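Local coordinates for protein seryl-tRNA synthetase, cytoplasmic (Candida albicans, PDB 3QO7) that attaches serine to tRNA(Ser) in two steps, activating the amino acid with ATP to Ser-AMP and then transferring it to the acceptor end of the tRNA, at residues 351-356 against 364-369; 324-329 against 403-408; 277-282 against 298-303. One frame throughout, in Å; residues are numbered along the deposited sequence.

Interaction 1: residues 351-356 against 364-369; sequences KYDLEA and YKELVS. With ATP (adenosine-5'-triphosphate), chain B.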
loop_
_atom_site.group_PDB
_atom_site.type_symbol
_atom_site.label_atom_id
_atom_site.label_comp_id
_atom_site.label_asym_id
_atom_site.label_seq_id
_atom_site.Cartn_x
_atom_site.Cartn_y
_atom_site.Cartn_z
ATOM N N LYS A 351 2.097 28.331 4.242
ATOM C CA LYS A 351 2.493 27.272 3.310
ATOM C C LYS A 351 3.404 27.813 2.203
ATOM O O LYS A 351 3.106 28.840 1.594
ATOM C CB LYS A 351 1.239 26.645 2.711
ATOM C CG LYS A 351 1.433 25.463 1.756
ATOM C CD LYS A 351 0.126 24.671 1.688
ATOM C CE LYS A 351 0.169 23.532 0.712
ATOM N NZ LYS A 351 0.085 23.964 -0.738
ATOM N N TYR A 352 4.524 27.138 1.954
ATOM C CA TYR A 352 5.411 27.473 0.842
ATOM C C TYR A 352 5.402 26.277 -0.075
ATOM O O TYR A 352 5.373 25.170 0.414
ATOM C CB TYR A 352 6.850 27.665 1.317
ATOM C CG TYR A 352 7.238 29.065 1.709
ATOM C CD1 TYR A 352 6.302 30.099 1.743
ATOM C CD2 TYR A 352 8.552 29.364 2.055
ATOM C CE1 TYR A 352 6.666 31.391 2.115
ATOM C CE2 TYR A 352 8.931 30.655 2.431
ATOM C CZ TYR A 352 7.995 31.671 2.457
ATOM O OH TYR A 352 8.395 32.959 2.837
ATOM N N ASP A 353 5.416 26.477 -1.390
ATOM C CA ASP A 353 5.592 25.353 -2.311
ATOM C C ASP A 353 6.883 25.555 -3.088
ATOM O O ASP A 353 7.236 26.681 -3.471
ATOM C CB ASP A 353 4.469 25.271 -3.340
ATOM C CG ASP A 353 3.175 24.752 -2.776
ATOM O OD1 ASP A 353 3.053 24.678 -1.528
ATOM O OD2 ASP A 353 2.269 24.420 -3.591
ATOM N N LEU A 354 7.588 24.463 -3.327
ATOM C CA LEU A 354 8.715 24.495 -4.219
ATOM C C LEU A 354 8.199 23.899 -5.508
ATOM O O LEU A 354 7.662 22.803 -5.526
ATOM C CB LEU A 354 9.895 23.687 -3.639
ATOM C CG LEU A 354 11.199 23.709 -4.455
ATOM C CD1 LEU A 354 12.403 23.493 -3.572
ATOM C CD2 LEU A 354 11.168 22.723 -5.637
ATOM N N GLU A 355 8.310 24.646 -6.586
ATOM C CA GLU A 355 7.878 24.170 -7.893
ATOM C C GLU A 355 9.124 24.110 -8.756
ATOM O O GLU A 355 9.815 25.128 -8.955
ATOM C CB GLU A 355 6.866 25.137 -8.484
ATOM C CG GLU A 355 5.849 25.613 -7.457
ATOM C CD GLU A 355 4.827 26.574 -8.034
ATOM O OE1 GLU A 355 5.215 27.520 -8.750
ATOM O OE2 GLU A 355 3.630 26.375 -7.774
ATOM N N ALA A 356 9.444 22.906 -9.220
ATOM C CA ALA A 356 10.634 22.723 -10.041
ATOM C C ALA A 356 10.310 22.964 -11.525
ATOM O O ALA A 356 9.173 22.772 -11.972
ATOM C CB ALA A 356 11.194 21.344 -9.841
ATOM N N TYR A 364 6.764 25.642 -14.290
ATOM C CA TYR A 364 7.109 25.246 -12.940
ATOM C C TYR A 364 5.987 24.392 -12.424
ATOM O O TYR A 364 4.825 24.738 -12.601
ATOM C CB TYR A 364 7.210 26.486 -12.064
ATOM C CG TYR A 364 8.493 27.249 -12.242
ATOM C CD1 TYR A 364 9.695 26.709 -11.803
ATOM C CD2 TYR A 364 8.511 28.510 -12.847
ATOM C CE1 TYR A 364 10.894 27.409 -11.951
ATOM C CE2 TYR A 364 9.706 29.208 -13.013
ATOM C CZ TYR A 364 10.901 28.652 -12.552
ATOM O OH TYR A 364 12.115 29.319 -12.674
ATOM N N LYS A 365 6.312 23.272 -11.797
ATOM C CA LYS A 365 5.266 22.421 -11.237
ATOM C C LYS A 365 5.655 22.007 -9.836
ATOM O O LYS A 365 6.839 21.817 -9.541
ATOM C CB LYS A 365 5.015 21.201 -12.120
ATOM C CG LYS A 365 4.790 21.552 -13.579
ATOM C CD LYS A 365 4.332 20.360 -14.379
ATOM C CE LYS A 365 2.876 20.002 -14.076
ATOM N NZ LYS A 365 1.924 20.984 -14.689
ATOM N N GLU A 366 4.659 21.897 -8.968
ATOM C CA GLU A 366 4.910 21.718 -7.557
ATOM C C GLU A 366 5.505 20.341 -7.228
ATOM O O GLU A 366 4.964 19.317 -7.626
ATOM C CB GLU A 366 3.622 21.949 -6.786
ATOM C CG GLU A 366 3.746 21.705 -5.309
ATOM C CD GLU A 366 2.582 20.923 -4.771
ATOM O OE1 GLU A 366 1.478 21.047 -5.341
ATOM O OE2 GLU A 366 2.764 20.187 -3.778
ATOM N N LEU A 367 6.618 20.328 -6.492
ATOM C CA LEU A 367 7.245 19.080 -6.045
ATOM C C LEU A 367 7.233 18.946 -4.526
ATOM O O LEU A 367 7.402 17.864 -3.985
ATOM C CB LEU A 367 8.694 18.993 -6.532
ATOM C CG LEU A 367 8.842 18.816 -8.029
ATOM C CD1 LEU A 367 10.240 18.384 -8.334
ATOM C CD2 LEU A 367 7.845 17.805 -8.505
ATOM N N VAL A 368 7.016 20.055 -3.847
ATOM C CA VAL A 368 7.224 20.119 -2.434
ATOM C C VAL A 368 6.257 21.106 -1.877
ATOM O O VAL A 368 6.044 22.134 -2.462
ATOM C CB VAL A 368 8.646 20.626 -2.109
ATOM C CG1 VAL A 368 8.725 21.144 -0.674
ATOM C CG2 VAL A 368 9.678 19.525 -2.336
ATOM N N SER A 369 5.715 20.801 -0.715
ATOM C CA SER A 369 4.776 21.652 -0.036
ATOM C C SER A 369 5.190 21.686 1.436
ATOM O O SER A 369 5.385 20.632 2.057
ATOM C CB SER A 369 3.410 21.013 -0.164
ATOM O OG SER A 369 2.418 21.915 0.227
HETATM P PG ATP B . -1.029 21.156 -3.447
HETATM O O1G ATP B . -2.345 21.544 -2.812
HETATM O O2G ATP B . -1.057 19.822 -4.164
HETATM O O3G ATP B . -0.393 22.277 -4.236
HETATM P PB ATP B . -0.414 20.012 -0.961
HETATM O O1B ATP B . -1.806 19.465 -1.182
HETATM O O2B ATP B . -0.072 20.705 0.331
HETATM O O3B ATP B . -0.002 20.923 -2.214
HETATM P PA ATP B . 0.300 17.290 -1.079
HETATM O O1A ATP B . -1.102 17.084 -1.633
HETATM O O2A ATP B . 0.675 16.817 0.308
HETATM O O3A ATP B . 0.669 18.850 -1.137
HETATM O "O5'" ATP B . 1.425 16.924 -2.174
HETATM C "C5'" ATP B . 2.730 17.470 -1.965
HETATM C "C4'" ATP B . 3.674 16.763 -2.907
HETATM O "O4'" ATP B . 3.210 15.426 -3.149
HETATM C "C3'" ATP B . 3.612 17.460 -4.231
HETATM O "O3'" ATP B . 4.687 18.399 -4.288
HETATM C "C2'" ATP B . 3.724 16.350 -5.257
HETATM O "O2'" ATP B . 5.097 16.219 -5.636
HETATM C "C1'" ATP B . 3.290 15.084 -4.535
HETATM N N9 ATP B . 1.973 14.602 -5.049
HETATM C C8 ATP B . 0.771 15.074 -4.668
HETATM N N7 ATP B . -0.239 14.434 -5.317
HETATM C C5 ATP B . 0.315 13.527 -6.147
HETATM C C6 ATP B . -0.185 12.520 -7.116
HETATM N N6 ATP B . -1.520 12.364 -7.319
HETATM N N1 ATP B . 0.716 11.766 -7.779
HETATM C C2 ATP B . 2.036 11.906 -7.576
HETATM N N3 ATP B . 2.556 12.798 -6.705
HETATM C C4 ATP B . 1.770 13.633 -5.970
#
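L354 and V368 face each other as an antiparallel hydrogen-bonded pair, L354 N lying 2.9 Å from V368 O, and the two strands form a beta hairpin in the sheet of the class II synthetase core. Their segment axes run at 129°, well short of strictly antiparallel. L367 and V368 both face L354, a classic beta bulge in the second strand, and the register slips by one: L354 O accepts both L367 N at 2.9 Å and V368 N at 3.3 Å. Regular pairing resumes where K365 N reaches A356 O at 2.9 Å.

L354, A356 and V368 project from one face, with L354 CB against V368 CB at 3.6 Å, and helices 312-329 and 408-419 cover this side. D353, E366 and S369 lie on the face that meets ATP. There K351 NZ forms a salt bridge with D353, meeting OD1 on its syn lone pair at 3.2 Å. That charge probably eases the meeting of two carboxylates, D353 OD2 and E366 OE1 at 3.9 Å, whose planes are 36° apart; E355 instead pairs with R335. E366 bends at chi2 (-136°) to bring its carboxylate to the ribose, where ATP O3' donates a hydrogen bond to E366 OE2 at 2.7 Å.

Interaction 2: residues 324-329 against 403-408; sequences EEFYQS and STLSAT. With ATP (adenosine-5'-triphosphate), chain B.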
loop_
_atom_site.group_PDB
_atom_site.type_symbol
_atom_site.label_atom_id
_atom_site.label_comp_id
_atom_site.label_asym_id
_atom_site.label_seq_id
_atom_site.Cartn_x
_atom_site.Cartn_y
_atom_site.Cartn_z
ATOM N N GLU A 324 15.027 22.694 -0.539
ATOM C CA GLU A 324 15.800 23.445 -1.517
ATOM C C GLU A 324 17.187 22.810 -1.665
ATOM O O GLU A 324 17.654 22.551 -2.786
ATOM C CB GLU A 324 15.948 24.925 -1.108
ATOM C CG GLU A 324 14.673 25.747 -1.092
ATOM C CD GLU A 324 14.943 27.203 -0.767
ATOM O OE1 GLU A 324 15.611 27.898 -1.585
ATOM O OE2 GLU A 324 14.507 27.660 0.304
ATOM N N GLU A 325 17.858 22.559 -0.537
ATOM C CA GLU A 325 19.218 22.041 -0.618
ATOM C C GLU A 325 19.190 20.714 -1.382
ATOM O O GLU A 325 20.061 20.419 -2.222
ATOM C CB GLU A 325 19.842 21.892 0.766
ATOM C CG GLU A 325 21.169 21.153 0.762
ATOM C CD GLU A 325 21.771 20.974 2.157
ATOM O OE1 GLU A 325 21.223 21.545 3.126
ATOM O OE2 GLU A 325 22.803 20.269 2.275
ATOM N N PHE A 326 18.146 19.938 -1.115
ATOM C CA PHE A 326 17.925 18.672 -1.797
ATOM C C PHE A 326 17.755 18.783 -3.340
ATOM O O PHE A 326 18.384 18.034 -4.100
ATOM C CB PHE A 326 16.714 17.996 -1.162
ATOM C CG PHE A 326 16.402 16.651 -1.734
ATOM C CD1 PHE A 326 16.979 15.507 -1.199
ATOM C CD2 PHE A 326 15.531 16.522 -2.805
ATOM C CE1 PHE A 326 16.691 14.249 -1.724
ATOM C CE2 PHE A 326 15.231 15.265 -3.320
ATOM C CZ PHE A 326 15.832 14.123 -2.769
ATOM N N TYR A 327 16.902 19.700 -3.799
ATOM C CA TYR A 327 16.709 19.864 -5.242
ATOM C C TYR A 327 17.933 20.495 -5.901
ATOM O O TYR A 327 18.240 20.192 -7.054
ATOM C CB TYR A 327 15.382 20.558 -5.577
ATOM C CG TYR A 327 14.262 19.604 -5.278
ATOM C CD1 TYR A 327 13.936 18.584 -6.168
ATOM C CD2 TYR A 327 13.611 19.636 -4.055
ATOM C CE1 TYR A 327 12.957 17.663 -5.867
ATOM C CE2 TYR A 327 12.650 18.709 -3.733
ATOM C CZ TYR A 327 12.320 17.735 -4.644
ATOM O OH TYR A 327 11.348 16.821 -4.316
ATOM N N GLN A 328 18.671 21.296 -5.137
ATOM C CA GLN A 328 19.905 21.871 -5.650
ATOM C C GLN A 328 20.858 20.721 -5.928
ATOM O O GLN A 328 21.489 20.665 -7.001
ATOM C CB GLN A 328 20.526 22.879 -4.675
ATOM C CG GLN A 328 19.697 24.152 -4.504
ATOM C CD GLN A 328 20.402 25.263 -3.719
ATOM O OE1 GLN A 328 19.793 26.285 -3.389
ATOM N NE2 GLN A 328 21.685 25.069 -3.431
ATOM N N SER A 329 20.936 19.791 -4.974
ATOM C CA SER A 329 21.866 18.684 -5.108
ATOM C C SER A 329 21.530 17.842 -6.353
ATOM O O SER A 329 22.428 17.273 -6.962
ATOM C CB SER A 329 21.887 17.814 -3.842
ATOM O OG SER A 329 20.706 17.037 -3.754
ATOM N N SER A 403 6.785 18.971 5.608
ATOM C CA SER A 403 7.258 19.414 4.295
ATOM C C SER A 403 7.702 18.222 3.471
ATOM O O SER A 403 8.553 17.463 3.900
ATOM C CB SER A 403 8.436 20.368 4.455
ATOM O OG SER A 403 8.974 20.763 3.191
ATOM N N THR A 404 7.148 18.043 2.288
ATOM C CA THR A 404 7.629 16.957 1.434
ATOM C C THR A 404 9.144 17.075 1.267
ATOM O O THR A 404 9.657 18.185 1.070
ATOM C CB THR A 404 6.980 17.004 0.020
ATOM O OG1 THR A 404 5.545 17.000 0.139
ATOM C CG2 THR A 404 7.431 15.793 -0.796
ATOM N N LEU A 405 9.892 15.973 1.365
ATOM C CA LEU A 405 11.256 16.071 0.848
ATOM C C LEU A 405 11.186 15.702 -0.604
ATOM O O LEU A 405 11.677 16.426 -1.445
ATOM C CB LEU A 405 12.297 15.207 1.566
ATOM C CG LEU A 405 13.711 15.508 0.998
ATOM C CD1 LEU A 405 14.389 16.778 1.572
ATOM C CD2 LEU A 405 14.631 14.324 1.175
ATOM N N SER A 406 10.547 14.579 -0.913
ATOM C CA SER A 406 10.465 14.146 -2.302
ATOM C C SER A 406 9.313 13.202 -2.505
ATOM O O SER A 406 9.241 12.174 -1.849
ATOM C CB SER A 406 11.754 13.425 -2.725
ATOM O OG SER A 406 11.625 12.910 -4.040
ATOM N N ALA A 407 8.409 13.557 -3.403
ATOM C CA ALA A 407 7.466 12.601 -3.942
ATOM C C ALA A 407 8.250 11.969 -5.088
ATOM O O ALA A 407 8.533 12.623 -6.103
ATOM C CB ALA A 407 6.237 13.323 -4.458
ATOM N N THR A 408 8.634 10.710 -4.925
ATOM C CA THR A 408 9.690 10.156 -5.763
ATOM C C THR A 408 9.356 9.967 -7.254
ATOM O O THR A 408 10.184 10.266 -8.121
ATOM C CB THR A 408 10.265 8.891 -5.142
ATOM O OG1 THR A 408 9.247 7.885 -5.063
ATOM C CG2 THR A 408 10.803 9.209 -3.733
HETATM P PG ATP B . -1.029 21.156 -3.447
HETATM O O1G ATP B . -2.345 21.544 -2.812
HETATM O O2G ATP B . -1.057 19.822 -4.164
HETATM O O3G ATP B . -0.393 22.277 -4.236
HETATM P PB ATP B . -0.414 20.012 -0.961
HETATM O O1B ATP B . -1.806 19.465 -1.182
HETATM O O2B ATP B . -0.072 20.705 0.331
HETATM O O3B ATP B . -0.002 20.923 -2.214
HETATM P PA ATP B . 0.300 17.290 -1.079
HETATM O O1A ATP B . -1.102 17.084 -1.633
HETATM O O2A ATP B . 0.675 16.817 0.308
HETATM O O3A ATP B . 0.669 18.850 -1.137
HETATM O "O5'" ATP B . 1.425 16.924 -2.174
HETATM C "C5'" ATP B . 2.730 17.470 -1.965
HETATM C "C4'" ATP B . 3.674 16.763 -2.907
HETATM O "O4'" ATP B . 3.210 15.426 -3.149
HETATM C "C3'" ATP B . 3.612 17.460 -4.231
HETATM O "O3'" ATP B . 4.687 18.399 -4.288
HETATM C "C2'" ATP B . 3.724 16.350 -5.257
HETATM O "O2'" ATP B . 5.097 16.219 -5.636
HETATM C "C1'" ATP B . 3.290 15.084 -4.535
HETATM N N9 ATP B . 1.973 14.602 -5.049
HETATM C C8 ATP B . 0.771 15.074 -4.668
HETATM N N7 ATP B . -0.239 14.434 -5.317
HETATM C C5 ATP B . 0.315 13.527 -6.147
HETATM C C6 ATP B . -0.185 12.520 -7.116
HETATM N N6 ATP B . -1.520 12.364 -7.319
HETATM N N1 ATP B . 0.716 11.766 -7.779
HETATM C C2 ATP B . 2.036 11.906 -7.576
HETATM N N3 ATP B . 2.556 12.798 -6.705
HETATM C C4 ATP B . 1.770 13.633 -5.970
HETATM O O HOH W 1 8.924 15.850 -4.800
#
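F326, on the last turn of helix 312-329, faces L405 at the corner of strand 399-407, and its side chain can be followed from CB to CZ through the contact. CB starts it, 3.8 Å from L405 CD1. CG is anti to the backbone N (chi1 -178°), which carries the ring out toward the strand, and it too touches L405 CD1. CD1 meets L405 CD2 at 3.5 Å, and CE1 stays beside the same methyl. On the other edge CD2 lies near L405 O, and CE2 is 4.0 Å from S406 CB. At the far end CZ still touches L405 CD2 and also comes near S406 CB. The geometry fits a CH-pi contact: L405 CD2 sits 3.9 Å from the centroid of the F326 ring, 28° off its normal, so the end of L405 lies over one face. The rings of Y194 and F198 also meet F326.

Y327, next along the helix, brings its hydroxyl to the strand, with OH 2.9 Å from L405 O and a hydrogen-bonding partner in T411 OG1. F326 CD2 lies 3.7 Å above the centre of the Y327 ring, and Y327 also packs on L367 and V368. A water links the same OH to the start of the next helix: it lies 2.7 Å from Y327 OH and accepts from A407 N. A407 occupies the N-cap position of helix 408-419.

On the other side of the strand from F326 and Y327 lies the nucleotide, with A407 CB 3.3 Å from ATP O2'. L405 and S406 both face I301, a classic beta bulge where the chain turns its corner. A strand leading straight into a helix beside ATP is consistent with motif 3 of class II aminoacyl-tRNA synthetases.

Interaction 3: residues 277-282 against 298-303; sequences CFRREA and FEKIEQ. With ATP (adenosine-5'-triphosphate), chain B.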
loop_
_atom_site.group_PDB
_atom_site.type_symbol
_atom_site.label_atom_id
_atom_site.label_comp_id
_atom_site.label_asym_id
_atom_site.label_seq_id
_atom_site.Cartn_x
_atom_site.Cartn_y
_atom_site.Cartn_z
ATOM N N CYS A 277 1.679 6.306 -0.679
ATOM C CA CYS A 277 0.638 7.294 -0.476
ATOM C C CYS A 277 -0.390 6.969 -1.516
ATOM O O CYS A 277 -0.027 6.592 -2.634
ATOM C CB CYS A 277 1.163 8.714 -0.736
ATOM S SG CYS A 277 2.605 9.170 0.253
ATOM N N PHE A 278 -1.662 7.123 -1.156
ATOM C CA PHE A 278 -2.759 6.705 -2.015
ATOM C C PHE A 278 -3.760 7.829 -2.127
ATOM O O PHE A 278 -4.196 8.405 -1.116
ATOM C CB PHE A 278 -3.390 5.394 -1.513
ATOM C CG PHE A 278 -2.397 4.265 -1.422
ATOM C CD1 PHE A 278 -2.228 3.382 -2.479
ATOM C CD2 PHE A 278 -1.574 4.134 -0.303
ATOM C CE1 PHE A 278 -1.266 2.362 -2.413
ATOM C CE2 PHE A 278 -0.616 3.143 -0.233
ATOM C CZ PHE A 278 -0.460 2.242 -1.293
ATOM N N ARG A 279 -4.098 8.165 -3.368
ATOM C CA ARG A 279 -5.025 9.257 -3.613
ATOM C C ARG A 279 -6.111 8.881 -4.602
ATOM O O ARG A 279 -5.811 8.502 -5.732
ATOM C CB ARG A 279 -4.251 10.475 -4.083
ATOM C CG ARG A 279 -3.277 10.979 -3.038
ATOM C CD ARG A 279 -3.115 12.489 -3.096
ATOM N NE ARG A 279 -2.063 12.933 -2.189
ATOM C CZ ARG A 279 -1.481 14.128 -2.254
ATOM N NH1 ARG A 279 -1.856 15.002 -3.190
ATOM N NH2 ARG A 279 -0.517 14.437 -1.381
ATOM N N ARG A 280 -7.372 8.981 -4.180
ATOM C CA ARG A 280 -8.490 8.692 -5.089
ATOM C C ARG A 280 -8.534 9.645 -6.262
ATOM O O ARG A 280 -8.983 9.269 -7.337
ATOM C CB ARG A 280 -9.835 8.746 -4.376
ATOM C CG ARG A 280 -9.970 7.761 -3.252
ATOM C CD ARG A 280 -11.410 7.637 -2.822
ATOM N NE ARG A 280 -12.257 7.547 -3.994
ATOM C CZ ARG A 280 -13.432 8.150 -4.090
ATOM N NH1 ARG A 280 -13.872 8.866 -3.061
ATOM N NH2 ARG A 280 -14.154 8.039 -5.206
ATOM N N GLU A 281 -8.082 10.880 -6.046
ATOM C CA GLU A 281 -8.078 11.911 -7.078
ATOM C C GLU A 281 -6.744 12.028 -7.806
ATOM O O GLU A 281 -5.711 12.383 -7.222
ATOM C CB GLU A 281 -8.439 13.264 -6.472
ATOM C CG GLU A 281 -9.888 13.390 -6.060
ATOM C CD GLU A 281 -10.824 13.307 -7.248
ATOM O OE1 GLU A 281 -11.073 14.363 -7.884
ATOM O OE2 GLU A 281 -11.298 12.183 -7.548
ATOM N N ALA A 282 -6.778 11.750 -9.100
ATOM C CA ALA A 282 -5.599 11.914 -9.930
ATOM C C ALA A 282 -5.986 12.171 -11.400
ATOM O O ALA A 282 -5.437 11.554 -12.316
ATOM C CB ALA A 282 -4.699 10.696 -9.794
ATOM N N PHE A 298 2.024 6.225 -4.929
ATOM C CA PHE A 298 3.400 6.694 -5.129
ATOM C C PHE A 298 4.115 6.768 -3.791
ATOM O O PHE A 298 3.487 6.657 -2.730
ATOM C CB PHE A 298 3.421 8.067 -5.820
ATOM C CG PHE A 298 2.663 9.138 -5.055
ATOM C CD1 PHE A 298 3.305 9.910 -4.074
ATOM C CD2 PHE A 298 1.311 9.341 -5.276
ATOM C CE1 PHE A 298 2.613 10.891 -3.350
ATOM C CE2 PHE A 298 0.610 10.301 -4.542
ATOM C CZ PHE A 298 1.267 11.081 -3.578
ATOM N N GLU A 299 5.427 6.955 -3.832
ATOM C CA GLU A 299 6.186 7.021 -2.593
ATOM C C GLU A 299 6.599 8.447 -2.251
ATOM O O GLU A 299 6.792 9.298 -3.138
ATOM C CB GLU A 299 7.385 6.082 -2.639
ATOM C CG GLU A 299 6.980 4.597 -2.646
ATOM C CD GLU A 299 6.345 4.203 -3.966
ATOM O OE1 GLU A 299 7.040 4.388 -5.006
ATOM O OE2 GLU A 299 5.156 3.750 -3.961
ATOM N N LYS A 300 6.711 8.718 -0.957
ATOM C CA LYS A 300 7.055 10.055 -0.505
ATOM C C LYS A 300 7.976 9.970 0.706
ATOM O O LYS A 300 7.670 9.277 1.671
ATOM C CB LYS A 300 5.769 10.833 -0.184
ATOM C CG LYS A 300 5.930 12.315 0.066
ATOM C CD LYS A 300 4.627 12.941 0.594
ATOM C CE LYS A 300 3.726 13.456 -0.531
ATOM N NZ LYS A 300 2.598 14.305 -0.005
ATOM N N ILE A 301 9.134 10.618 0.615
ATOM C CA ILE A 301 9.907 10.961 1.797
ATOM C C ILE A 301 9.400 12.302 2.316
ATOM O O ILE A 301 9.442 13.313 1.612
ATOM C CB ILE A 301 11.393 11.088 1.509
ATOM C CG1 ILE A 301 11.919 9.798 0.891
ATOM C CG2 ILE A 301 12.150 11.463 2.800
ATOM C CD1 ILE A 301 11.701 8.617 1.782
ATOM N N GLU A 302 8.918 12.298 3.550
ATOM C CA GLU A 302 8.263 13.451 4.137
ATOM C C GLU A 302 9.047 13.986 5.358
ATOM O O GLU A 302 9.482 13.215 6.180
ATOM C CB GLU A 302 6.871 13.018 4.560
ATOM C CG GLU A 302 6.050 14.122 5.160
ATOM C CD GLU A 302 5.403 15.013 4.123
ATOM O OE1 GLU A 302 5.638 14.794 2.906
ATOM O OE2 GLU A 302 4.647 15.932 4.536
ATOM N N GLN A 303 9.255 15.294 5.474
ATOM C CA GLN A 303 9.800 15.853 6.717
ATOM C C GLN A 303 8.657 16.089 7.702
ATOM O O GLN A 303 7.669 16.755 7.348
ATOM C CB GLN A 303 10.473 17.203 6.506
ATOM C CG GLN A 303 11.546 17.296 5.450
ATOM C CD GLN A 303 12.102 18.722 5.357
ATOM O OE1 GLN A 303 12.527 19.297 6.361
ATOM N NE2 GLN A 303 12.084 19.298 4.157
HETATM P PG ATP B . -1.029 21.156 -3.447
HETATM O O1G ATP B . -2.345 21.544 -2.812
HETATM O O2G ATP B . -1.057 19.822 -4.164
HETATM O O3G ATP B . -0.393 22.277 -4.236
HETATM P PB ATP B . -0.414 20.012 -0.961
HETATM O O1B ATP B . -1.806 19.465 -1.182
HETATM O O2B ATP B . -0.072 20.705 0.331
HETATM O O3B ATP B . -0.002 20.923 -2.214
HETATM P PA ATP B . 0.300 17.290 -1.079
HETATM O O1A ATP B . -1.102 17.084 -1.633
HETATM O O2A ATP B . 0.675 16.817 0.308
HETATM O O3A ATP B . 0.669 18.850 -1.137
HETATM O "O5'" ATP B . 1.425 16.924 -2.174
HETATM C "C5'" ATP B . 2.730 17.470 -1.965
HETATM C "C4'" ATP B . 3.674 16.763 -2.907
HETATM O "O4'" ATP B . 3.210 15.426 -3.149
HETATM C "C3'" ATP B . 3.612 17.460 -4.231
HETATM O "O3'" ATP B . 4.687 18.399 -4.288
HETATM C "C2'" ATP B . 3.724 16.350 -5.257
HETATM O "O2'" ATP B . 5.097 16.219 -5.636
HETATM C "C1'" ATP B . 3.290 15.084 -4.535
HETATM N N9 ATP B . 1.973 14.602 -5.049
HETATM C C8 ATP B . 0.771 15.074 -4.668
HETATM N N7 ATP B . -0.239 14.434 -5.317
HETATM C C5 ATP B . 0.315 13.527 -6.147
HETATM C C6 ATP B . -0.185 12.520 -7.116
HETATM N N6 ATP B . -1.520 12.364 -7.319
HETATM N N1 ATP B . 0.716 11.766 -7.779
HETATM C C2 ATP B . 2.036 11.906 -7.576
HETATM N N3 ATP B . 2.556 12.798 -6.705
HETATM C C4 ATP B . 1.770 13.633 -5.970
#
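The F298 ring is held between C277 and the adenine of ATP, and this is the tight part of the contact. C277 CB lies over one face of the F298 ring, 3.9 Å from the centroid and 23° off the normal, a CH-pi contact joined obliquely by SG. The adenine lies over the opposite face, with ATP N3 3.6 Å above the ring plane near its centre. The backbones of C277 and F298 pair in antiparallel, hydrogen-bonded fashion: F298 N reaches C277 O at 3.1 Å, while the return bond, C277 N to F298 O, is weak.

R279 approaches that ring at its edge, NE 4.1 Å from F298 CZ, the guanidinium plane turned 71° from the ring. Its NH1 makes a weak hydrogen bond to ATP O1A, but the group sits too near the phosphorus in this model for the detail to be relied on. K300, bent at chi3 (-90°), brings NZ to 3.2 Å from ATP O2A. R279 from the loop after strand 269-278 and K300 from strand 297-307 thus gather round the alpha-phosphate.

Past R279 the contact opens out. R280 leaves for D236 of the second subunit, while E281 is exposed and, like A282, poorly ordered; residues 284-288 are not modelled. These features mark motif 2 of the class II synthetases: an ordered antiparallel pair joined by a poorly ordered, probably mobile loop, with an arginine at the alpha-phosphate and a phenylalanine against adenine.

Overall arrangement
From the N terminus, interaction 3 comes first: strand 269-278 turns back through a partly disordered loop and closes on strand 297-307. The chain then enters helix 312-329, which opens the long loop that interaction 2 closes at 403-408. Interaction 1, the hairpin of 350-358 and 363-372, is nested inside that loop, while interaction 3 stands in series with both. In the sheet the strands lie in the order 350-358, 363-372, 399-407, 297-307, 269-278, so strand 399-407 joins the hairpin to the interaction 3 pair, through probable backbone hydrogen bonds S369 O to T404 N and L405 N to I301 O. Interaction 2 adds the helix, and all three touch ATP.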